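Local coordinates for protein D-3-phosphoglycerate dehydrogenase (Sulfolobus tokodaii, PDB 2EKL) that probably catalyses the NAD-dependent oxidation of D-3-phosphoglycerate, as a dimeric member of the D-isomer specific 2-hydroxyacid dehydrogenase family, at residues 20-25 / 301-306; 108-113 / 162-167; 114-119 / 225-230. One frame throughout, in Å; residues are numbered along the deposited sequence.

Contact 1. Residues 20-25 / 301-306; sequences KTLREK and QNLLNA
Thr21, Leu22 and Lys25 meet Leu303 and Leu304 through aliphatic carbons alone, so neither face nor edge of any flat group enters the junction between the helices. The flat group bonded within 20-25 is the carboxylate of Glu24, which does not touch 301-306: Lys20 NZ approaches it from above its plane, 43° out, and forms a salt bridge to Glu24 OE2 at 2.7 Å. Leu304 is the most engaged residue, its two methyls shared between two partners. Its CD1 lies 3.7 Å from Thr21 CG2, the two side chains crossing obliquely. With chi1 at -62°, Thr21 sets this methyl anti to its backbone N and toward Leu304, while OG1 turns back to a hydrogen bond with Ile17 O in the same helix. Lys25 comes across Leu304 at about a right angle, using its chain rather than its charge: Lys25 CE is 3.9 Å from Leu304 CD2 and Lys25 CD is 4.0 Å from the same methyl. Replacing Leu304 by an alanine would probably leave the Thr21 methyl and the Lys25 chain without their apolar partner and set that chain free to swing. Helix 16-24 belongs to the substrate-binding domain, a flavodoxin-like parallel sheet flanked by helices, which the C-terminal helix 289-309 returns to complete. Deeper down, Leu22 and Leu303 cross nearly perpendicularly. The single methyl Leu303 CD2 faces the fork of its partner, 4.1 Å from both Leu22 CD1 and Leu22 CD2. Leu22 also rests on Val29 and Met307, whereas Leu303 leans on Ile71 of strand 71-74.

Contact 2. Residues 108-113 / 162-167; sequences LTIGLM and NAMGMK
Met113 and Met164 reach toward each other tip to tip, and their terminal methyls form the tight part of this contact. Met113 CE stands 3.9 Å from Met164 CE and equally close to the sulfur of that residue; Met166 SD lies 4.2 Å from the same Met113 methyl, which therefore touches both methionines of the 162-167 segment. The Met113 chain runs straight out from helix 102-118, with CG anti to the backbone N (chi1 175°), and bends only at its last torsion, 71°, which turns CE to these partners. Ile110 makes a looser approach one turn earlier, its CG2 being 4.3 Å from Met164 SD. On the outer side the backbone of the second segment turns toward solvent at Gly165, whose positive phi of 82° makes it the C-prime residue of the Schellman motif ending helix 152-163; Gly165 N bonds to Asn162 O at 2.9 Å, and Met166 N pairs with Ala161 O. This turn presents Met164 and Met166 inward, while Lys167 is exposed. Ile160 of the second subunit packs on Met164, and Ile114 of that subunit on Ile110. On the sheet side, Met113 and Met166 both rest on Ile145 of strand 144-148 and Val199 of strand 199-202, while Ile110 leans on Val157 and Ile160 of helix 152-163.

Contact 3. Residues 114-119 / 225-230; sequences IAAARK and NVIIVN
Ile227 meets Ala116 and Ala117 through apolar contacts alone. Its two branches divide the work: CD1 comes to 3.7 Å from Ala117 CB and almost as close to the CA of that alanine, while Ile227 CG2 lies 4.2 Å from Ala116 CB. The long branch leaves with CG1 anti to the carbonyl carbon (chi1 -69°) and continues extended, which carries CD1 out to Ala117 and leaves CG2 for Ala116. Two residues on, Val229 turns the same way, against Thr109, Leu112 and Met113 of the preceding turns of the helix; Ile228 points to the other face.

Backbone hydrogen bonds hold each element separately. Ile227, flanked by the side chains of Val199 and Tyr252, pairs through its backbone with Asp198 and Ile200 on one side, and Val226 pairs with Tyr252 on the other, so strand 226-230 is an inner strand of the Rossmann-type parallel sheet. In the helix, Arg118 N bonds to Ile114 O at 2.9 Å. The helix then closes in a Schellman motif at Lys119, whose phi is positive (49°) and which is also the N-cap of helix 120-128.

Polar side-chain bonds lie away from the alanine face. Arg118 turns from the strand and crosses to the second subunit, giving NH1 to Ser104 O and NH2 to Ile284 O of that chain.

With methyl groups alone on the helix side, the backbones can come close, 7.2 Å between Ala117 CA and Ile227 CA. The join depends on shape and dispersion rather than on any directional bond, while the directional bonds of Arg118 serve the subunit interface.

Contacts 2 and 3 use successive parts of helix 102-118, with centres 10 Å apart. They touch: Val229 CG2 lies 3.7 Å from Met113 CA, and Ile114 CD1 is 4.1 Å from Met164 CE. Together they pack this helix against the nucleotide-binding sheet and the end of helix 152-163, and both meet the second subunit. Bound NAD lies about 13 Å from the Ile110 side chain, and the side chain of the NAD-binding Thr231 is about 9 Å from that of Met113 and 11 Å from that of Ala116. Contact 1 belongs to the other domain, its nearest atoms about 22 Å from contact 2 and 24 Å from contact 3; along the chain it encloses both.

Contact 1. Residues 20-25 / 301-306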
ATOM      1  N   LYS A  20      24.139  15.995  21.856  1.00 22.14           N
ATOM      2  CA  LYS A  20      25.222  15.219  22.455  1.00 22.66           C
ATOM      3  C   LYS A  20      26.518  15.401  21.673  1.00 22.87           C
ATOM      4  O   LYS A  20      27.588  15.579  22.256  1.00 22.07           O
ATOM      5  CB  LYS A  20      24.840  13.736  22.492  1.00 23.61           C
ATOM      6  CG  LYS A  20      25.983  12.787  22.835  1.00 24.82           C
ATOM      7  CD  LYS A  20      25.476  11.360  23.010  1.00 24.82           C
ATOM      8  CE  LYS A  20      26.625  10.362  23.089  1.00 27.77           C
ATOM      9  NZ  LYS A  20      27.564  10.674  24.202  1.00 26.59           N
ATOM     10  N   THR A  21      26.414  15.366  20.349  1.00 21.98           N
ATOM     11  CA  THR A  21      27.578  15.517  19.486  1.00 21.94           C
ATOM     12  C   THR A  21      28.253  16.873  19.676  1.00 22.91           C
ATOM     13  O   THR A  21      29.479  16.958  19.758  1.00 23.81           O
ATOM     14  CB  THR A  21      27.181  15.323  18.004  1.00 23.14           C
ATOM     15  OG1 THR A  21      26.683  13.992  17.822  1.00 21.45           O
ATOM     16  CG2 THR A  21      28.381  15.532  17.090  1.00 25.04           C
ATOM     17  N   LEU A  22      27.452  17.930  19.760  1.00 22.80           N
ATOM     18  CA  LEU A  22      27.984  19.272  19.953  1.00 23.87           C
ATOM     19  C   LEU A  22      28.616  19.408  21.335  1.00 23.93           C
ATOM     20  O   LEU A  22      29.711  19.951  21.475  1.00 24.93           O
ATOM     21  CB  LEU A  22      26.874  20.312  19.790  1.00 25.48           C
ATOM     22  CG  LEU A  22      26.308  20.469  18.375  1.00 26.37           C
ATOM     23  CD1 LEU A  22      25.177  21.484  18.386  1.00 26.90           C
ATOM     24  CD2 LEU A  22      27.419  20.909  17.425  1.00 27.21           C
ATOM     25  N   ARG A  23      27.926  18.912  22.355  1.00 23.32           N
ATOM     26  CA  ARG A  23      28.444  18.997  23.712  1.00 24.71           C
ATOM     27  C   ARG A  23      29.754  18.230  23.874  1.00 24.82           C
ATOM     28  O   ARG A  23      30.676  18.714  24.529  1.00 25.30           O
ATOM     29  CB  ARG A  23      27.389  18.504  24.709  1.00 27.35           C
ATOM     30  CG  ARG A  23      26.314  19.550  24.962  1.00 29.04           C
ATOM     31  CD  ARG A  23      25.160  19.053  25.813  1.00 31.63           C
ATOM     32  NE  ARG A  23      24.275  20.164  26.149  1.00 34.00           N
ATOM     33  CZ  ARG A  23      23.039  20.035  26.622  1.00 35.66           C
ATOM     34  NH1 ARG A  23      22.522  18.831  26.821  1.00 35.75           N
ATOM     35  NH2 ARG A  23      22.320  21.117  26.891  1.00 37.01           N
ATOM     36  N   GLU A  24      29.843  17.051  23.265  1.00 25.86           N
ATOM     37  CA  GLU A  24      31.058  16.245  23.352  1.00 27.53           C
ATOM     38  C   GLU A  24      32.263  16.992  22.800  1.00 28.82           C
ATOM     39  O   GLU A  24      33.395  16.760  23.226  1.00 29.37           O
ATOM     40  CB  GLU A  24      30.913  14.942  22.564  1.00 27.69           C
ATOM     41  CG  GLU A  24      29.812  14.023  23.030  1.00 28.09           C
ATOM     42  CD  GLU A  24      29.780  12.741  22.231  1.00 30.71           C
ATOM     43  OE1 GLU A  24      29.910  12.812  20.989  1.00 30.20           O
ATOM     44  OE2 GLU A  24      29.620  11.667  22.839  1.00 30.07           O
ATOM     45  N   LYS A  25      32.019  17.880  21.842  1.00 29.34           N
ATOM     46  CA  LYS A  25      33.101  18.630  21.222  1.00 30.46           C
ATOM     47  C   LYS A  25      33.409  19.969  21.886  1.00 29.61           C
ATOM     48  O   LYS A  25      34.134  20.794  21.333  1.00 29.29           O
ATOM     49  CB  LYS A  25      32.806  18.816  19.732  1.00 32.12           C
ATOM     50  CG  LYS A  25      32.745  17.490  18.983  1.00 34.01           C
ATOM     51  CD  LYS A  25      32.592  17.677  17.489  1.00 35.17           C
ATOM     52  CE  LYS A  25      32.497  16.334  16.784  1.00 35.75           C
ATOM     53  NZ  LYS A  25      33.718  15.506  16.984  1.00 36.98           N
ATOM     54  N   GLN A 301      25.676  15.759  10.863  1.00 20.34           N
ATOM     55  CA  GLN A 301      26.887  15.654  10.061  1.00 22.93           C
ATOM     56  C   GLN A 301      27.119  16.877   9.179  1.00 22.01           C
ATOM     57  O   GLN A 301      28.258  17.335   9.030  1.00 21.05           O
ATOM     58  CB  GLN A 301      26.860  14.392   9.199  1.00 24.89           C
ATOM     59  CG  GLN A 301      28.207  14.102   8.552  1.00 31.10           C
ATOM     60  CD  GLN A 301      29.349  14.143   9.562  1.00 32.79           C
ATOM     61  OE1 GLN A 301      29.384  13.358  10.511  1.00 35.11           O
ATOM     62  NE2 GLN A 301      30.284  15.071   9.364  1.00 32.93           N
ATOM     63  N   ASN A 302      26.054  17.413   8.592  1.00 21.25           N
ATOM     64  CA  ASN A 302      26.199  18.593   7.747  1.00 21.17           C
ATOM     65  C   ASN A 302      26.584  19.805   8.587  1.00 21.25           C
ATOM     66  O   ASN A 302      27.323  20.680   8.130  1.00 20.90           O
ATOM     67  CB  ASN A 302      24.909  18.872   6.966  1.00 21.51           C
ATOM     68  CG  ASN A 302      24.688  17.874   5.842  1.00 22.58           C
ATOM     69  OD1 ASN A 302      25.641  17.271   5.346  1.00 23.12           O
ATOM     70  ND2 ASN A 302      23.437  17.708   5.421  1.00 21.02           N
ATOM     71  N   LEU A 303      26.087  19.851   9.820  1.00 20.60           N
ATOM     72  CA  LEU A 303      26.414  20.951  10.718  1.00 20.84           C
ATOM     73  C   LEU A 303      27.893  20.882  11.080  1.00 19.85           C
ATOM     74  O   LEU A 303      28.588  21.901  11.093  1.00 20.84           O
ATOM     75  CB  LEU A 303      25.566  20.875  11.991  1.00 19.53           C
ATOM     76  CG  LEU A 303      25.909  21.881  13.094  1.00 18.89           C
ATOM     77  CD1 LEU A 303      25.863  23.293  12.533  1.00 19.01           C
ATOM     78  CD2 LEU A 303      24.929  21.722  14.255  1.00 19.75           C
ATOM     79  N   LEU A 304      28.374  19.677  11.367  1.00 19.41           N
ATOM     80  CA  LEU A 304      29.779  19.491  11.724  1.00 20.52           C
ATOM     81  C   LEU A 304      30.703  19.867  10.570  1.00 21.73           C
ATOM     82  O   LEU A 304      31.745  20.489  10.779  1.00 21.55           O
ATOM     83  CB  LEU A 304      30.044  18.041  12.135  1.00 21.49           C
ATOM     84  CG  LEU A 304      29.480  17.572  13.480  1.00 19.98           C
ATOM     85  CD1 LEU A 304      29.872  16.130  13.716  1.00 21.45           C
ATOM     86  CD2 LEU A 304      30.011  18.450  14.600  1.00 21.55           C
ATOM     87  N   ASN A 305      30.323  19.489   9.351  1.00 22.63           N
ATOM     88  CA  ASN A 305      31.143  19.811   8.188  1.00 23.96           C
ATOM     89  C   ASN A 305      31.239  21.323   8.009  1.00 23.81           C
ATOM     90  O   ASN A 305      32.315  21.854   7.718  1.00 23.33           O
ATOM     91  CB  ASN A 305      30.563  19.181   6.921  1.00 26.91           C
ATOM     92  CG  ASN A 305      31.469  19.373   5.714  1.00 31.23           C
ATOM     93  OD1 ASN A 305      32.609  18.903   5.698  1.00 32.76           O
ATOM     94  ND2 ASN A 305      30.968  20.071   4.701  1.00 31.32           N
ATOM     95  N   ALA A 306      30.111  22.010   8.180  1.00 21.95           N
ATOM     96  CA  ALA A 306      30.070  23.464   8.055  1.00 22.86           C
ATOM     97  C   ALA A 306      30.937  24.107   9.137  1.00 23.42           C
ATOM     98  O   ALA A 306      31.610  25.112   8.896  1.00 21.65           O
ATOM     99  CB  ALA A 306      28.638  23.959   8.173  1.00 22.69           C
TER

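Contact 2. Residues 108-113 / 162-167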
ATOM      1  N   LEU A 108       5.035   5.351   1.243  1.00 11.74           N
ATOM      2  CA  LEU A 108       3.703   5.848   1.562  1.00 11.35           C
ATOM      3  C   LEU A 108       2.939   6.118   0.271  1.00 11.24           C
ATOM      4  O   LEU A 108       1.729   5.914   0.208  1.00 11.90           O
ATOM      5  CB  LEU A 108       3.773   7.134   2.391  1.00 13.67           C
ATOM      6  CG  LEU A 108       2.411   7.676   2.844  1.00 16.37           C
ATOM      7  CD1 LEU A 108       1.756   6.683   3.798  1.00 18.81           C
ATOM      8  CD2 LEU A 108       2.587   9.028   3.528  1.00 15.53           C
ATOM      9  N   THR A 109       3.647   6.571  -0.762  1.00 12.25           N
ATOM     10  CA  THR A 109       3.009   6.859  -2.050  1.00 11.62           C
ATOM     11  C   THR A 109       2.372   5.593  -2.617  1.00 12.89           C
ATOM     12  O   THR A 109       1.209   5.600  -3.030  1.00 12.86           O
ATOM     13  CB  THR A 109       4.025   7.408  -3.079  1.00 12.37           C
ATOM     14  OG1 THR A 109       4.602   8.623  -2.583  1.00 12.33           O
ATOM     15  CG2 THR A 109       3.331   7.691  -4.416  1.00 12.99           C
ATOM     16  N   ILE A 110       3.142   4.507  -2.643  1.00 12.37           N
ATOM     17  CA  ILE A 110       2.647   3.229  -3.152  1.00 11.90           C
ATOM     18  C   ILE A 110       1.488   2.747  -2.281  1.00 13.90           C
ATOM     19  O   ILE A 110       0.491   2.215  -2.784  1.00 13.75           O
ATOM     20  CB  ILE A 110       3.767   2.151  -3.146  1.00 11.91           C
ATOM     21  CG1 ILE A 110       4.886   2.559  -4.114  1.00 13.49           C
ATOM     22  CG2 ILE A 110       3.192   0.782  -3.523  1.00 13.30           C
ATOM     23  CD1 ILE A 110       4.439   2.730  -5.561  1.00 14.96           C
ATOM     24  N   GLY A 111       1.620   2.937  -0.973  1.00 12.14           N
ATOM     25  CA  GLY A 111       0.566   2.518  -0.065  1.00 11.09           C
ATOM     26  C   GLY A 111      -0.725   3.278  -0.333  1.00 12.19           C
ATOM     27  O   GLY A 111      -1.807   2.689  -0.344  1.00 13.61           O
ATOM     28  N   LEU A 112      -0.618   4.589  -0.532  1.00 12.55           N
ATOM     29  CA  LEU A 112      -1.791   5.422  -0.809  1.00 12.67           C
ATOM     30  C   LEU A 112      -2.436   5.035  -2.138  1.00 13.30           C
ATOM     31  O   LEU A 112      -3.665   4.954  -2.246  1.00 14.11           O
ATOM     32  CB  LEU A 112      -1.398   6.908  -0.830  1.00 13.54           C
ATOM     33  CG  LEU A 112      -1.165   7.562   0.536  1.00 13.90           C
ATOM     34  CD1 LEU A 112      -0.586   8.965   0.365  1.00 13.39           C
ATOM     35  CD2 LEU A 112      -2.491   7.623   1.289  1.00 15.10           C
ATOM     36  N   MET A 113      -1.613   4.778  -3.148  1.00 12.22           N
ATOM     37  CA  MET A 113      -2.130   4.392  -4.459  1.00 12.64           C
ATOM     38  C   MET A 113      -2.983   3.125  -4.356  1.00 12.60           C
ATOM     39  O   MET A 113      -4.089   3.059  -4.895  1.00 13.58           O
ATOM     40  CB  MET A 113      -0.973   4.158  -5.436  1.00 14.24           C
ATOM     41  CG  MET A 113      -1.419   3.641  -6.800  1.00 13.25           C
ATOM     42  SD  MET A 113      -0.036   3.411  -7.951  1.00 14.54           S
ATOM     43  CE  MET A 113       0.780   1.989  -7.232  1.00 16.01           C
ATOM     44  N   ASN A 162       6.695  -0.022 -12.053  1.00 16.52           N
ATOM     45  CA  ASN A 162       7.078  -0.851 -13.190  1.00 16.86           C
ATOM     46  C   ASN A 162       7.110  -2.317 -12.759  1.00 16.79           C
ATOM     47  O   ASN A 162       6.658  -3.205 -13.488  1.00 16.79           O
ATOM     48  CB  ASN A 162       8.451  -0.429 -13.724  1.00 18.15           C
ATOM     49  CG  ASN A 162       8.963  -1.353 -14.814  1.00 21.08           C
ATOM     50  OD1 ASN A 162       9.846  -2.184 -14.581  1.00 22.95           O
ATOM     51  ND2 ASN A 162       8.398  -1.225 -16.008  1.00 18.77           N
ATOM     52  N   ALA A 163       7.632  -2.570 -11.560  1.00 15.84           N
ATOM     53  CA  ALA A 163       7.710  -3.927 -11.044  1.00 15.16           C
ATOM     54  C   ALA A 163       6.312  -4.486 -10.779  1.00 14.65           C
ATOM     55  O   ALA A 163       6.109  -5.700 -10.783  1.00 15.39           O
ATOM     56  CB  ALA A 163       8.555  -3.956  -9.764  1.00 16.20           C
ATOM     57  N   MET A 164       5.352  -3.590 -10.551  1.00 14.21           N
ATOM     58  CA  MET A 164       3.970  -3.986 -10.313  1.00 14.52           C
ATOM     59  C   MET A 164       3.268  -4.245 -11.649  1.00 16.55           C
ATOM     60  O   MET A 164       2.065  -4.486 -11.694  1.00 17.08           O
ATOM     61  CB  MET A 164       3.229  -2.888  -9.538  1.00 15.45           C
ATOM     62  CG  MET A 164       3.758  -2.677  -8.121  1.00 14.31           C
ATOM     63  SD  MET A 164       2.944  -1.287  -7.281  1.00 14.21           S
ATOM     64  CE  MET A 164       1.259  -1.869  -7.197  1.00 12.42           C
ATOM     65  N   GLY A 165       4.030  -4.184 -12.738  1.00 17.56           N
ATOM     66  CA  GLY A 165       3.449  -4.433 -14.048  1.00 18.46           C
ATOM     67  C   GLY A 165       2.731  -3.253 -14.679  1.00 18.38           C
ATOM     68  O   GLY A 165       1.963  -3.426 -15.630  1.00 18.54           O
ATOM     69  N   MET A 166       2.967  -2.054 -14.156  1.00 17.62           N
ATOM     70  CA  MET A 166       2.346  -0.858 -14.708  1.00 17.12           C
ATOM     71  C   MET A 166       3.265  -0.246 -15.760  1.00 17.10           C
ATOM     72  O   MET A 166       4.489  -0.402 -15.700  1.00 16.67           O
ATOM     73  CB  MET A 166       2.086   0.179 -13.607  1.00 16.97           C
ATOM     74  CG  MET A 166       1.259  -0.332 -12.440  1.00 15.76           C
ATOM     75  SD  MET A 166       0.792   0.996 -11.292  1.00 15.96           S
ATOM     76  CE  MET A 166      -0.580   1.705 -12.216  1.00 15.41           C
ATOM     77  N   LYS A 167       2.672   0.430 -16.737  1.00 18.52           N
ATOM     78  CA  LYS A 167       3.454   1.144 -17.723  1.00 19.94           C
ATOM     79  C   LYS A 167       3.727   2.484 -17.177  1.00 18.89           C
ATOM     80  O   LYS A 167       2.829   3.207 -16.781  1.00 18.23           O
ATOM     81  CB  LYS A 167       2.653   1.306 -19.011  1.00 21.67           C
ATOM     82  CG  LYS A 167       2.352  -0.055 -19.616  1.00 27.60           C
ATOM     83  CD  LYS A 167       1.862  -0.098 -21.070  1.00 31.99           C
ATOM     84  CE  LYS A 167       1.399  -1.532 -21.390  1.00 36.54           C
ATOM     85  NZ  LYS A 167       0.951  -1.651 -22.776  1.00 41.09           N
TER

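Contact 3. Residues 114-119 / 225-230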
ATOM      1  N   ILE A 114      -2.469   2.121  -3.655  1.00 10.24           N
ATOM      2  CA  ILE A 114      -3.194   0.866  -3.507  1.00 12.16           C
ATOM      3  C   ILE A 114      -4.418   1.041  -2.613  1.00 11.39           C
ATOM      4  O   ILE A 114      -5.482   0.502  -2.907  1.00 12.24           O
ATOM      5  CB  ILE A 114      -2.278  -0.235  -2.931  1.00  9.60           C
ATOM      6  CG1 ILE A 114      -1.123  -0.494  -3.905  1.00 12.67           C
ATOM      7  CG2 ILE A 114      -3.068  -1.521  -2.720  1.00 12.04           C
ATOM      8  CD1 ILE A 114      -0.009  -1.365  -3.332  1.00 12.46           C
ATOM      9  N   ALA A 115      -4.273   1.798  -1.530  1.00 12.06           N
ATOM     10  CA  ALA A 115      -5.400   2.019  -0.622  1.00 13.23           C
ATOM     11  C   ALA A 115      -6.542   2.707  -1.363  1.00 14.81           C
ATOM     12  O   ALA A 115      -7.711   2.375  -1.161  1.00 16.11           O
ATOM     13  CB  ALA A 115      -4.964   2.859   0.572  1.00 14.75           C
ATOM     14  N   ALA A 116      -6.199   3.652  -2.233  1.00 14.15           N
ATOM     15  CA  ALA A 116      -7.203   4.383  -3.013  1.00 15.15           C
ATOM     16  C   ALA A 116      -7.867   3.476  -4.047  1.00 16.19           C
ATOM     17  O   ALA A 116      -9.089   3.477  -4.208  1.00 15.26           O
ATOM     18  CB  ALA A 116      -6.549   5.571  -3.716  1.00 16.21           C
ATOM     19  N   ALA A 117      -7.048   2.711  -4.757  1.00 14.87           N
ATOM     20  CA  ALA A 117      -7.545   1.805  -5.778  1.00 14.74           C
ATOM     21  C   ALA A 117      -8.442   0.713  -5.206  1.00 14.19           C
ATOM     22  O   ALA A 117      -9.393   0.280  -5.858  1.00 15.17           O
ATOM     23  CB  ALA A 117      -6.365   1.167  -6.515  1.00 13.83           C
ATOM     24  N   ARG A 118      -8.164   0.293  -3.978  1.00 14.39           N
ATOM     25  CA  ARG A 118      -8.916  -0.803  -3.384  1.00 14.61           C
ATOM     26  C   ARG A 118      -9.845  -0.456  -2.230  1.00 15.27           C
ATOM     27  O   ARG A 118     -10.382  -1.356  -1.583  1.00 16.14           O
ATOM     28  CB  ARG A 118      -7.924  -1.884  -2.943  1.00 14.64           C
ATOM     29  CG  ARG A 118      -7.103  -2.417  -4.109  1.00 11.92           C
ATOM     30  CD  ARG A 118      -7.985  -3.239  -5.042  1.00 12.22           C
ATOM     31  NE  ARG A 118      -8.234  -4.574  -4.501  1.00 12.10           N
ATOM     32  CZ  ARG A 118      -7.378  -5.590  -4.594  1.00 13.05           C
ATOM     33  NH1 ARG A 118      -6.211  -5.428  -5.213  1.00 13.73           N
ATOM     34  NH2 ARG A 118      -7.689  -6.769  -4.068  1.00 12.38           N
ATOM     35  N   LYS A 119     -10.038   0.836  -1.985  1.00 15.03           N
ATOM     36  CA  LYS A 119     -10.906   1.291  -0.899  1.00 17.63           C
ATOM     37  C   LYS A 119     -10.550   0.561   0.382  1.00 16.47           C
ATOM     38  O   LYS A 119     -11.425   0.081   1.105  1.00 17.44           O
ATOM     39  CB  LYS A 119     -12.373   1.033  -1.259  1.00 18.65           C
ATOM     40  CG  LYS A 119     -12.782   1.712  -2.549  1.00 21.37           C
ATOM     41  CD  LYS A 119     -14.195   1.355  -2.962  1.00 25.29           C
ATOM     42  CE  LYS A 119     -14.530   1.971  -4.308  1.00 27.07           C
ATOM     43  NZ  LYS A 119     -15.889   1.579  -4.774  1.00 27.72           N
ATOM     44  N   ASN A 225     -12.123   7.999 -14.595  1.00 17.27           N
ATOM     45  CA  ASN A 225     -11.794   7.085 -13.502  1.00 17.53           C
ATOM     46  C   ASN A 225     -10.332   7.111 -13.085  1.00 16.40           C
ATOM     47  O   ASN A 225      -9.819   6.135 -12.537  1.00 15.18           O
ATOM     48  CB  ASN A 225     -12.189   5.655 -13.865  1.00 20.18           C
ATOM     49  CG  ASN A 225     -13.680   5.462 -13.883  1.00 28.05           C
ATOM     50  OD1 ASN A 225     -14.270   5.160 -14.921  1.00 32.79           O
ATOM     51  ND2 ASN A 225     -14.307   5.648 -12.726  1.00 28.25           N
ATOM     52  N   VAL A 226      -9.668   8.233 -13.333  1.00 16.04           N
ATOM     53  CA  VAL A 226      -8.265   8.375 -12.970  1.00 15.93           C
ATOM     54  C   VAL A 226      -8.109   8.373 -11.451  1.00 15.92           C
ATOM     55  O   VAL A 226      -9.008   8.801 -10.722  1.00 15.20           O
ATOM     56  CB  VAL A 226      -7.680   9.695 -13.545  1.00 15.10           C
ATOM     57  CG1 VAL A 226      -8.385  10.900 -12.917  1.00 17.37           C
ATOM     58  CG2 VAL A 226      -6.181   9.768 -13.294  1.00 15.35           C
ATOM     59  N   ILE A 227      -6.977   7.856 -10.984  1.00 13.96           N
ATOM     60  CA  ILE A 227      -6.653   7.838  -9.563  1.00 15.19           C
ATOM     61  C   ILE A 227      -5.483   8.804  -9.437  1.00 14.40           C
ATOM     62  O   ILE A 227      -4.490   8.685 -10.161  1.00 15.29           O
ATOM     63  CB  ILE A 227      -6.201   6.439  -9.079  1.00 14.74           C
ATOM     64  CG1 ILE A 227      -7.382   5.470  -9.099  1.00 15.53           C
ATOM     65  CG2 ILE A 227      -5.626   6.536  -7.664  1.00 16.23           C
ATOM     66  CD1 ILE A 227      -6.999   4.040  -8.780  1.00 17.69           C
ATOM     67  N   ILE A 228      -5.608   9.778  -8.546  1.00 15.07           N
ATOM     68  CA  ILE A 228      -4.549  10.762  -8.356  1.00 15.72           C
ATOM     69  C   ILE A 228      -3.946  10.628  -6.962  1.00 15.82           C
ATOM     70  O   ILE A 228      -4.667  10.644  -5.969  1.00 14.77           O
ATOM     71  CB  ILE A 228      -5.098  12.200  -8.527  1.00 15.76           C
ATOM     72  CG1 ILE A 228      -5.790  12.335  -9.886  1.00 15.47           C
ATOM     73  CG2 ILE A 228      -3.966  13.208  -8.404  1.00 16.39           C
ATOM     74  CD1 ILE A 228      -6.502  13.684 -10.095  1.00 17.55           C
ATOM     75  N   VAL A 229      -2.623  10.494  -6.897  1.00 13.71           N
ATOM     76  CA  VAL A 229      -1.933  10.355  -5.616  1.00 13.13           C
ATOM     77  C   VAL A 229      -1.020  11.556  -5.430  1.00 14.54           C
ATOM     78  O   VAL A 229      -0.349  11.984  -6.370  1.00 16.72           O
ATOM     79  CB  VAL A 229      -1.077   9.062  -5.568  1.00 15.84           C
ATOM     80  CG1 VAL A 229      -0.423   8.914  -4.192  1.00 14.42           C
ATOM     81  CG2 VAL A 229      -1.950   7.851  -5.862  1.00 15.37           C
ATOM     82  N   ASN A 230      -0.986  12.100  -4.219  1.00 13.82           N
ATOM     83  CA  ASN A 230      -0.144  13.258  -3.958  1.00 15.18           C
ATOM     84  C   ASN A 230       0.553  13.195  -2.603  1.00 16.80           C
ATOM     85  O   ASN A 230      -0.095  13.258  -1.562  1.00 16.96           O
ATOM     86  CB  ASN A 230      -0.990  14.538  -4.038  1.00 15.91           C
ATOM     87  CG  ASN A 230      -0.150  15.811  -3.938  1.00 16.12           C
ATOM     88  OD1 ASN A 230       1.075  15.760  -3.840  1.00 17.30           O
ATOM     89  ND2 ASN A 230      -0.816  16.960  -3.964  1.00 16.64           N
TER